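Side-chain contacts in metallo-beta-lactamase (Simiduia agarivorans, PDB 6MFI), which probably hydrolyses the beta-lactam ring of antibiotics with two zinc ions, as a class B3 metallo-beta-lactamase: residues A[31-36]-A[56-61]; A[44-49]-A[86-91]; A[213-218]-A[283-288]; A[222-225]-A[230-233]. All blocks are in the same frame, centred on the assembly; numbering follows the deposited sequence. Where two conformers were deposited one is given.

Contact 1. Residues A[31-36]-A[56-61]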
# COMPACT_ATOMS: atom_id res chain seq x y z
N GLU A 31 -11.39 -16.83 -4.30
CA GLU A 31 -11.06 -18.25 -4.30
C GLU A 31 -10.13 -18.57 -5.47
O GLU A 31 -9.16 -19.32 -5.31
CB GLU A 31 -12.32 -19.10 -4.38
CG GLU A 31 -12.04 -20.59 -4.56
CD GLU A 31 -12.94 -21.25 -5.58
OE1 GLU A 31 -14.07 -20.76 -5.79
OE2 GLU A 31 -12.51 -22.25 -6.18
N HIS A 32 -10.42 -18.01 -6.64
CA HIS A 32 -9.51 -18.15 -7.78
C HIS A 32 -8.16 -17.51 -7.48
O HIS A 32 -7.14 -17.98 -7.98
CB HIS A 32 -10.14 -17.52 -9.02
CG HIS A 32 -9.35 -17.75 -10.28
ND1 HIS A 32 -8.69 -18.93 -10.53
CD2 HIS A 32 -9.13 -16.95 -11.35
CE1 HIS A 32 -8.08 -18.85 -11.71
NE2 HIS A 32 -8.33 -17.66 -12.22
N TRP A 33 -8.14 -16.45 -6.67
CA TRP A 33 -6.88 -15.82 -6.31
C TRP A 33 -6.02 -16.73 -5.45
O TRP A 33 -4.80 -16.82 -5.66
CB TRP A 33 -7.14 -14.49 -5.59
CG TRP A 33 -5.93 -13.62 -5.50
CD1 TRP A 33 -5.60 -12.60 -6.34
CD2 TRP A 33 -4.89 -13.68 -4.52
NE1 TRP A 33 -4.42 -12.02 -5.94
CE2 TRP A 33 -3.96 -12.67 -4.83
CE3 TRP A 33 -4.65 -14.50 -3.41
CZ2 TRP A 33 -2.81 -12.45 -4.07
CZ3 TRP A 33 -3.51 -14.28 -2.65
CH2 TRP A 33 -2.61 -13.26 -2.99
N VAL A 34 -6.63 -17.42 -4.48
CA VAL A 34 -5.88 -18.36 -3.65
C VAL A 34 -5.33 -19.49 -4.50
O VAL A 34 -4.21 -19.97 -4.29
CB VAL A 34 -6.76 -18.88 -2.50
CG1 VAL A 34 -5.97 -19.82 -1.61
CG2 VAL A 34 -7.31 -17.72 -1.69
N ASP A 35 -6.11 -19.94 -5.49
CA ASP A 35 -5.64 -20.99 -6.39
C ASP A 35 -4.60 -20.47 -7.37
O ASP A 35 -3.78 -21.25 -7.87
CB ASP A 35 -6.82 -21.61 -7.14
CG ASP A 35 -7.82 -22.28 -6.21
OD1 ASP A 35 -7.40 -22.78 -5.14
OD2 ASP A 35 -9.02 -22.29 -6.55
N SER A 36 -4.62 -19.17 -7.67
CA SER A 36 -3.72 -18.61 -8.66
C SER A 36 -2.45 -18.01 -8.06
O SER A 36 -1.41 -18.00 -8.72
CB SER A 36 -4.43 -17.52 -9.48
OG SER A 36 -5.61 -18.02 -10.08
N THR A 56 -14.56 -1.63 -2.72
CA THR A 56 -13.11 -1.81 -2.66
C THR A 56 -12.73 -3.13 -3.31
O THR A 56 -13.33 -4.17 -3.02
CB THR A 56 -12.62 -1.77 -1.21
OG1 THR A 56 -12.86 -0.47 -0.66
CG2 THR A 56 -11.13 -2.07 -1.14
N TYR A 57 -11.73 -3.09 -4.19
CA TYR A 57 -11.28 -4.27 -4.92
C TYR A 57 -9.76 -4.39 -4.83
O TYR A 57 -9.05 -3.41 -4.63
CB TYR A 57 -11.68 -4.22 -6.40
CG TYR A 57 -13.17 -4.11 -6.64
CD1 TYR A 57 -13.81 -2.88 -6.60
CD2 TYR A 57 -13.94 -5.24 -6.91
CE1 TYR A 57 -15.17 -2.77 -6.83
CE2 TYR A 57 -15.30 -5.14 -7.13
CZ TYR A 57 -15.91 -3.91 -7.09
OH TYR A 57 -17.26 -3.81 -7.31
N TYR A 58 -9.28 -5.62 -4.98
CA TYR A 58 -7.86 -5.91 -5.11
C TYR A 58 -7.54 -6.07 -6.59
O TYR A 58 -8.10 -6.94 -7.26
CB TYR A 58 -7.48 -7.18 -4.34
CG TYR A 58 -6.01 -7.53 -4.38
CD1 TYR A 58 -5.48 -8.26 -5.43
CD2 TYR A 58 -5.16 -7.14 -3.35
CE1 TYR A 58 -4.13 -8.59 -5.47
CE2 TYR A 58 -3.82 -7.47 -3.38
CZ TYR A 58 -3.31 -8.19 -4.44
OH TYR A 58 -1.97 -8.51 -4.47
N VAL A 59 -6.65 -5.22 -7.10
CA VAL A 59 -6.29 -5.23 -8.51
C VAL A 59 -4.79 -5.42 -8.71
O VAL A 59 -4.27 -5.15 -9.79
CB VAL A 59 -6.79 -3.96 -9.22
CG1 VAL A 59 -8.31 -3.94 -9.25
CG2 VAL A 59 -6.25 -2.72 -8.54
N GLY A 60 -4.08 -5.88 -7.68
CA GLY A 60 -2.65 -6.05 -7.74
C GLY A 60 -2.24 -7.40 -8.28
O GLY A 60 -3.05 -8.19 -8.78
N THR A 61 -0.94 -7.67 -8.18
CA THR A 61 -0.36 -8.93 -8.63
C THR A 61 -0.50 -9.98 -7.52
O THR A 61 -1.16 -9.76 -6.51
CB THR A 61 1.09 -8.74 -9.04
OG1 THR A 61 1.86 -8.35 -7.89
CG2 THR A 61 1.20 -7.64 -10.09
O HOH W 1 -3.90 -10.69 -8.07

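Contact 2. Residues A[44-49]-A[86-91]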
# COMPACT_ATOMS: atom_id res chain seq x y z
N ASP A 44 6.00 -9.47 -9.96
CA ASP A 44 5.42 -9.24 -11.27
C ASP A 44 4.62 -10.43 -11.78
O ASP A 44 4.30 -10.48 -12.98
CB ASP A 44 6.51 -8.87 -12.28
CG ASP A 44 7.25 -7.61 -11.89
OD1 ASP A 44 6.62 -6.70 -11.32
OD2 ASP A 44 8.47 -7.52 -12.17
N LYS A 45 4.29 -11.39 -10.93
CA LYS A 45 3.51 -12.54 -11.37
C LYS A 45 2.06 -12.12 -11.57
O LYS A 45 1.45 -11.54 -10.67
CB LYS A 45 3.60 -13.68 -10.36
CG LYS A 45 2.79 -14.90 -10.76
CD LYS A 45 2.94 -16.03 -9.76
CE LYS A 45 2.18 -17.27 -10.20
NZ LYS A 45 2.64 -17.76 -11.53
N PRO A 46 1.46 -12.41 -12.73
CA PRO A 46 0.07 -12.00 -12.97
C PRO A 46 -0.89 -12.71 -12.03
O PRO A 46 -0.72 -13.88 -11.70
CB PRO A 46 -0.17 -12.40 -14.43
CG PRO A 46 1.19 -12.53 -15.03
CD PRO A 46 2.07 -13.02 -13.92
N GLY A 47 -1.90 -11.97 -11.58
CA GLY A 47 -2.91 -12.50 -10.70
C GLY A 47 -4.28 -11.93 -11.00
O GLY A 47 -4.41 -10.87 -11.61
N PRO A 48 -5.32 -12.64 -10.58
CA PRO A 48 -6.69 -12.18 -10.86
C PRO A 48 -7.12 -11.12 -9.87
O PRO A 48 -6.62 -11.06 -8.74
CB PRO A 48 -7.52 -13.46 -10.70
CG PRO A 48 -6.77 -14.24 -9.67
CD PRO A 48 -5.31 -13.92 -9.86
N PRO A 49 -8.04 -10.24 -10.26
CA PRO A 49 -8.62 -9.29 -9.31
C PRO A 49 -9.83 -9.86 -8.61
O PRO A 49 -10.56 -10.69 -9.14
CB PRO A 49 -9.01 -8.11 -10.22
CG PRO A 49 -9.40 -8.77 -11.50
CD PRO A 49 -8.54 -10.02 -11.63
N ALA A 86 2.33 -2.80 -13.23
CA ALA A 86 1.28 -1.87 -13.62
C ALA A 86 0.49 -2.38 -14.82
O ALA A 86 -0.68 -2.03 -14.99
CB ALA A 86 1.88 -0.49 -13.93
N VAL A 87 1.12 -3.20 -15.66
CA VAL A 87 0.40 -3.82 -16.77
C VAL A 87 -0.65 -4.78 -16.24
O VAL A 87 -1.77 -4.86 -16.77
CB VAL A 87 1.39 -4.52 -17.72
CG1 VAL A 87 0.66 -5.13 -18.91
CG2 VAL A 87 2.46 -3.55 -18.18
N ILE A 88 -0.32 -5.52 -15.18
CA ILE A 88 -1.29 -6.44 -14.58
C ILE A 88 -2.40 -5.65 -13.88
O ILE A 88 -3.57 -6.04 -13.93
CB ILE A 88 -0.58 -7.40 -13.62
CG1 ILE A 88 0.41 -8.28 -14.39
CG2 ILE A 88 -1.58 -8.26 -12.86
CD1 ILE A 88 1.66 -8.63 -13.61
N VAL A 89 -2.04 -4.54 -13.23
CA VAL A 89 -3.05 -3.71 -12.58
C VAL A 89 -4.01 -3.12 -13.61
O VAL A 89 -5.23 -3.12 -13.42
CB VAL A 89 -2.37 -2.60 -11.75
CG1 VAL A 89 -3.40 -1.58 -11.27
CG2 VAL A 89 -1.62 -3.21 -10.57
N ARG A 90 -3.47 -2.63 -14.73
CA ARG A 90 -4.31 -2.14 -15.81
C ARG A 90 -5.23 -3.23 -16.33
O ARG A 90 -6.42 -2.99 -16.58
CB ARG A 90 -3.43 -1.60 -16.95
CG ARG A 90 -3.47 -0.10 -17.12
CD ARG A 90 -2.92 0.31 -18.47
NE ARG A 90 -1.52 -0.11 -18.65
CZ ARG A 90 -1.13 -1.08 -19.47
NH1 ARG A 90 -2.03 -1.74 -20.19
NH2 ARG A 90 0.15 -1.39 -19.57
N ASP A 91 -4.70 -4.45 -16.50
CA ASP A 91 -5.54 -5.55 -16.95
C ASP A 91 -6.60 -5.89 -15.92
O ASP A 91 -7.76 -6.12 -16.27
CB ASP A 91 -4.67 -6.77 -17.24
CG ASP A 91 -5.42 -7.86 -17.99
OD1 ASP A 91 -6.23 -7.54 -18.88
OD2 ASP A 91 -5.20 -9.05 -17.66

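Contact 3. Residues A[213-218]-A[283-288]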
# COMPACT_ATOMS: atom_id res chain seq x y z
N SER A 213 4.09 -1.39 4.69
CA SER A 213 4.93 -2.53 5.04
C SER A 213 5.53 -2.38 6.42
O SER A 213 5.53 -3.32 7.22
CB SER A 213 6.01 -2.72 3.98
OG SER A 213 5.44 -2.88 2.69
N LEU A 214 6.07 -1.20 6.72
CA LEU A 214 6.59 -0.85 8.04
C LEU A 214 7.74 -1.75 8.49
O LEU A 214 8.17 -1.66 9.64
CB LEU A 214 5.48 -0.87 9.10
CG LEU A 214 4.36 0.16 8.92
CD1 LEU A 214 3.46 0.18 10.13
CD2 LEU A 214 4.93 1.54 8.67
N SER A 215 8.25 -2.61 7.60
CA SER A 215 9.26 -3.58 7.98
C SER A 215 10.61 -2.89 8.23
O SER A 215 11.02 -2.04 7.44
CB SER A 215 9.42 -4.64 6.89
OG SER A 215 9.62 -4.03 5.63
N PRO A 216 11.30 -3.25 9.32
CA PRO A 216 12.65 -2.75 9.62
C PRO A 216 13.73 -3.38 8.75
O PRO A 216 14.75 -3.86 9.24
CB PRO A 216 12.82 -3.13 11.10
CG PRO A 216 11.97 -4.34 11.27
CD PRO A 216 10.78 -4.15 10.37
N VAL A 217 13.50 -3.38 7.44
CA VAL A 217 14.46 -3.89 6.47
C VAL A 217 15.14 -2.70 5.82
O VAL A 217 14.60 -1.59 5.76
CB VAL A 217 13.78 -4.80 5.42
CG1 VAL A 217 12.98 -3.96 4.43
CG2 VAL A 217 14.80 -5.67 4.71
N SER A 218 16.36 -2.92 5.33
CA SER A 218 17.17 -1.85 4.78
C SER A 218 18.24 -2.46 3.89
O SER A 218 18.36 -3.68 3.77
CB SER A 218 17.79 -1.01 5.90
OG SER A 218 18.88 -1.69 6.50
N SER A 283 6.48 -3.67 15.86
CA SER A 283 7.27 -3.24 17.00
C SER A 283 8.13 -4.37 17.55
O SER A 283 9.23 -4.12 18.05
CB SER A 283 6.36 -2.69 18.10
OG SER A 283 5.64 -1.56 17.64
N ALA A 284 7.65 -5.61 17.46
CA ALA A 284 8.47 -6.74 17.85
C ALA A 284 9.64 -6.93 16.89
O ALA A 284 10.78 -7.12 17.32
CB ALA A 284 7.62 -8.01 17.92
N ARG A 285 9.38 -6.85 15.58
CA ARG A 285 10.46 -6.95 14.60
C ARG A 285 11.43 -5.78 14.74
O ARG A 285 12.64 -5.95 14.56
CB ARG A 285 9.88 -7.00 13.19
CG ARG A 285 9.16 -8.29 12.85
CD ARG A 285 8.61 -8.25 11.44
NE ARG A 285 9.65 -7.99 10.45
CZ ARG A 285 9.42 -7.67 9.18
NH1 ARG A 285 8.18 -7.57 8.74
NH2 ARG A 285 10.43 -7.45 8.35
N LEU A 286 10.92 -4.59 15.06
CA LEU A 286 11.79 -3.44 15.24
C LEU A 286 12.67 -3.59 16.47
O LEU A 286 13.85 -3.23 16.45
CB LEU A 286 10.95 -2.16 15.33
CG LEU A 286 11.66 -0.87 15.75
CD1 LEU A 286 12.79 -0.53 14.79
CD2 LEU A 286 10.67 0.27 15.85
N ALA A 287 12.11 -4.14 17.56
CA ALA A 287 12.90 -4.37 18.76
C ALA A 287 14.00 -5.39 18.52
O ALA A 287 15.12 -5.25 19.04
CB ALA A 287 11.99 -4.81 19.91
N GLN A 288 13.72 -6.42 17.72
CA GLN A 288 14.76 -7.38 17.35
C GLN A 288 15.72 -6.80 16.32
O GLN A 288 16.88 -7.23 16.25
CB GLN A 288 14.12 -8.67 16.83
CG GLN A 288 13.00 -9.21 17.70
CD GLN A 288 12.28 -10.39 17.07
OE1 GLN A 288 11.62 -11.17 17.76
NE2 GLN A 288 12.39 -10.52 15.75

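Contact 4. Residues A[222-225]-A[230-233]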
# COMPACT_ATOMS: atom_id res chain seq x y z
N TYR A 222 23.22 0.12 6.27
CA TYR A 222 22.46 1.34 6.57
C TYR A 222 22.40 1.60 8.07
O TYR A 222 22.62 2.74 8.51
CB TYR A 222 21.06 1.24 5.98
CG TYR A 222 20.08 2.23 6.56
CD1 TYR A 222 20.21 3.59 6.30
CD2 TYR A 222 19.05 1.82 7.39
CE1 TYR A 222 19.32 4.50 6.84
CE2 TYR A 222 18.16 2.72 7.93
CZ TYR A 222 18.30 4.06 7.65
OH TYR A 222 17.41 4.97 8.19
N ARG A 223 22.12 0.56 8.86
CA ARG A 223 22.01 0.59 10.32
C ARG A 223 20.94 1.56 10.80
O ARG A 223 21.02 2.77 10.57
CB ARG A 223 23.35 0.92 10.98
CG ARG A 223 24.61 0.72 10.12
CD ARG A 223 24.86 -0.73 9.76
NE ARG A 223 24.82 -1.62 10.91
CZ ARG A 223 24.67 -2.94 10.83
NH1 ARG A 223 24.54 -3.52 9.65
NH2 ARG A 223 24.66 -3.68 11.93
N PHE A 224 19.94 1.02 11.51
CA PHE A 224 18.82 1.84 11.97
C PHE A 224 19.21 2.74 13.13
O PHE A 224 18.83 3.92 13.16
CB PHE A 224 17.65 0.93 12.37
CG PHE A 224 16.54 0.88 11.35
CD1 PHE A 224 16.60 -0.01 10.29
CD2 PHE A 224 15.44 1.72 11.46
CE1 PHE A 224 15.58 -0.06 9.36
CE2 PHE A 224 14.42 1.67 10.53
CZ PHE A 224 14.49 0.78 9.48
N ASN A 225 19.97 2.22 14.10
CA ASN A 225 20.28 2.93 15.33
C ASN A 225 21.09 4.20 15.11
O ASN A 225 21.33 4.92 16.08
CB ASN A 225 21.03 2.01 16.29
CG ASN A 225 22.49 1.84 15.91
OD1 ASN A 225 23.35 2.58 16.38
ND2 ASN A 225 22.77 0.87 15.04
N TYR A 230 14.85 9.35 13.15
CA TYR A 230 14.03 8.54 12.26
C TYR A 230 13.24 7.47 13.00
O TYR A 230 12.21 7.01 12.47
CB TYR A 230 14.94 7.89 11.21
CG TYR A 230 14.24 7.17 10.08
CD1 TYR A 230 13.53 7.88 9.11
CD2 TYR A 230 14.33 5.79 9.94
CE1 TYR A 230 12.91 7.22 8.07
CE2 TYR A 230 13.72 5.14 8.90
CZ TYR A 230 13.01 5.86 7.97
OH TYR A 230 12.40 5.20 6.93
N LEU A 231 13.68 7.07 14.19
CA LEU A 231 13.02 6.02 14.95
C LEU A 231 11.89 6.52 15.83
O LEU A 231 10.91 5.80 16.04
CB LEU A 231 14.04 5.27 15.82
CG LEU A 231 15.01 4.28 15.17
CD1 LEU A 231 15.92 4.91 14.12
CD2 LEU A 231 15.85 3.60 16.24
N GLN A 232 12.00 7.74 16.36
CA GLN A 232 10.91 8.30 17.15
C GLN A 232 9.68 8.54 16.29
O GLN A 232 8.55 8.31 16.74
CB GLN A 232 11.36 9.60 17.82
CG GLN A 232 12.51 9.42 18.80
CD GLN A 232 12.99 10.73 19.39
OE1 GLN A 232 13.90 10.75 20.22
NE2 GLN A 232 12.38 11.83 18.97
N ALA A 233 9.87 8.99 15.05
CA ALA A 233 8.75 9.10 14.12
C ALA A 233 8.27 7.72 13.69
O ALA A 233 7.08 7.53 13.44
CB ALA A 233 9.16 9.94 12.91

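Contact 1. Residues A[31-36]-A[56-61]
W33 meets Y58 through the nitrogen corner of its indole: NE1 of W33 comes within 3.5 Å of CE1 of Y58, and CE2 follows at the same tyrosine carbon. The indole stands anti to its own backbone N (chi1 -165°), which sends it from the helix toward Y58. The two rings are turned 80° against each other in an oblique approach, with the centroid of the five-membered ring 5.2 Å from that of the tyrosine. The six-membered part of the indole reaches further, its CZ2 lying 4.0 Å from the carbonyl O of T61 at the ring edge.

The polar atoms are met by a shared network. W33 NE1 donates to water 1 at 2.6 Å, and this water in turn donates to G60 O at 2.7 Å, bridging helix 30-36 to the turn that follows strand 56-58. Y58 OH donates to T61 O over a short 2.5 Å, at a C=O...donor angle of 158°, so the tyrosine closes the turn of its own segment and has its hydroxyl fixed there.

Further out, F50 meets W33 edge-to-face and lies nearly parallel to the Y58 ring, while T61 OG1 is tied to W43 O. The whole is a buried aromatic cluster by which the N-terminal helix packs on the edge region of the seven-stranded sheet, one half of the alpha-beta/beta-alpha sandwich of metallo-beta-lactamases.

Contact 2. Residues A[44-49]-A[86-91]
I88 points from helix 85-95 toward the chain of 44-49, and its two branches divide that chain between them. The delta methyl takes the upstream part: CD1 of I88 stands 3.3 Å from the carbonyl O of D44 and 3.8 Å from CA of P46. The gamma methyl takes the downstream part, CG2 of I88 lying 3.9 Å from N of G47. This split follows from chi1 of -64°, which sets CG1 beside the helix nitrogen and CG2 anti to it.

P46 is the one side chain of the loop that answers in kind. Its ring runs at a slant to the isoleucine, with CB of P46 4.2 Å from CG1 of I88, while the remaining partners of I88 are backbone atoms. At G47 the chain itself passes alongside the gamma methyl. P48 points away from segment 86-91 and packs on helix 30-36, against H32, W33 and S36, and D44 is held at OD1 by T82.

No hydrogen bond joins the two segments directly; N92, one turn beyond I88 on the same helix, supplies a nearby polar tie through ND2 to G47 O. The contact is therefore essentially van der Waals packing of one branched aliphatic side chain against a largely backbone surface, with hydrogen bonding left to neighbouring residues.

Contact 3. Residues A[213-218]-A[283-288]
R285 brings its guanidinium over S215 and P216 by a bend late in its chain: chi1 of -70° keeps CG beside the helix nitrogen, chi2 is extended, and chi3 of 57° then bends the end of the chain across P216 toward S215. One face of the guanidinium thus receives CD of P216, 3.7 Å above its plane and offset toward the rim, together with CA of S215. The closest approach is at the end of the group, where NH2 of R285 lies 3.3 Å from CB of S215.

The pyrrolidine and the arginine side chain cross at about a right angle. CG of P216 rests 3.9 Å from CB of R285 and 3.7 Å from R285 O, so the proline meets both the base of the side chain and the helix backbone. P216 is the centre of an inverse gamma turn, a tight bend that lies in the loop after strand 206-210 and presents the ring to helix 274-291. The backbone just before it faces the zinc site: S215 O accepts a hydrogen bond from ND1 of H188, a zinc ligand, which makes S215 a second-shell residue consistent with orienting that imidazole. On the helix side, R289 reaches back through NH2 to P216 O.

Contact 4. Residues A[222-225]-A[230-233]
Y230 touches both aromatic residues of 222-225. OH of Y222 comes to the CD2 side of its ring, 3.6 Å from that carbon, and the two tyrosine side chains cross at roughly a right angle. F224 comes to the neighbouring part of the Y230 ring: CE2 of F224 is 3.9 Å from CE2 of Y230, in the tyrosine plane at the edge. Relative to the F224 ring the approach is oblique. The first torsion of Y230, -172°, sets its ring anti to the backbone N and carries it toward these partners. Its hydroxyl binds G187 O, which secures the far end of the ring.

L231, next in sequence, takes the other part of F224. Its CD1 is 3.2 Å from the carbonyl O of F224, a close van der Waals approach, and 4.2 Å from CD2 of F224, where it lies near the phenyl plane at the ring edge. CD2 and CE2, adjacent atoms of the F224 ring, thus meet L231 and Y230 respectively, while CE2 of Y222 lies 3.9 Å above one face of the F224 ring, offset toward its rim.

The contact folds the loop after strand 206-210 back on the start of helix 228-242. Helix 274-291 flanks it, R289 and L290 touching F224 and L290 also meeting L231, whereas P150 and P190, from loops, pack on Y230.

In the fold
The four contacts form two pairs flanking the dizinc centre. Contacts 1 and 2 have centres 10 Å apart and alternate along the chain; they touch where T61 meets K45 and V59 meets V89, so that helix 30-36 and helix 85-95 are joined through loop 44-49 and strand 56-58 of the seven-stranded sheet. Contacts 3 and 4 are likewise 10 Å apart, contact 4 nested within the loop closed by contact 3, and they meet at F224 and P216 beside helices 228-242 and 274-291. Contacts 1 and 4 are centred 34 Å apart, across the chain's centre. Y58, T61 and D44 on one side and S215 and Y230 on the other lie within about 10 Å of zinc-binding side chains.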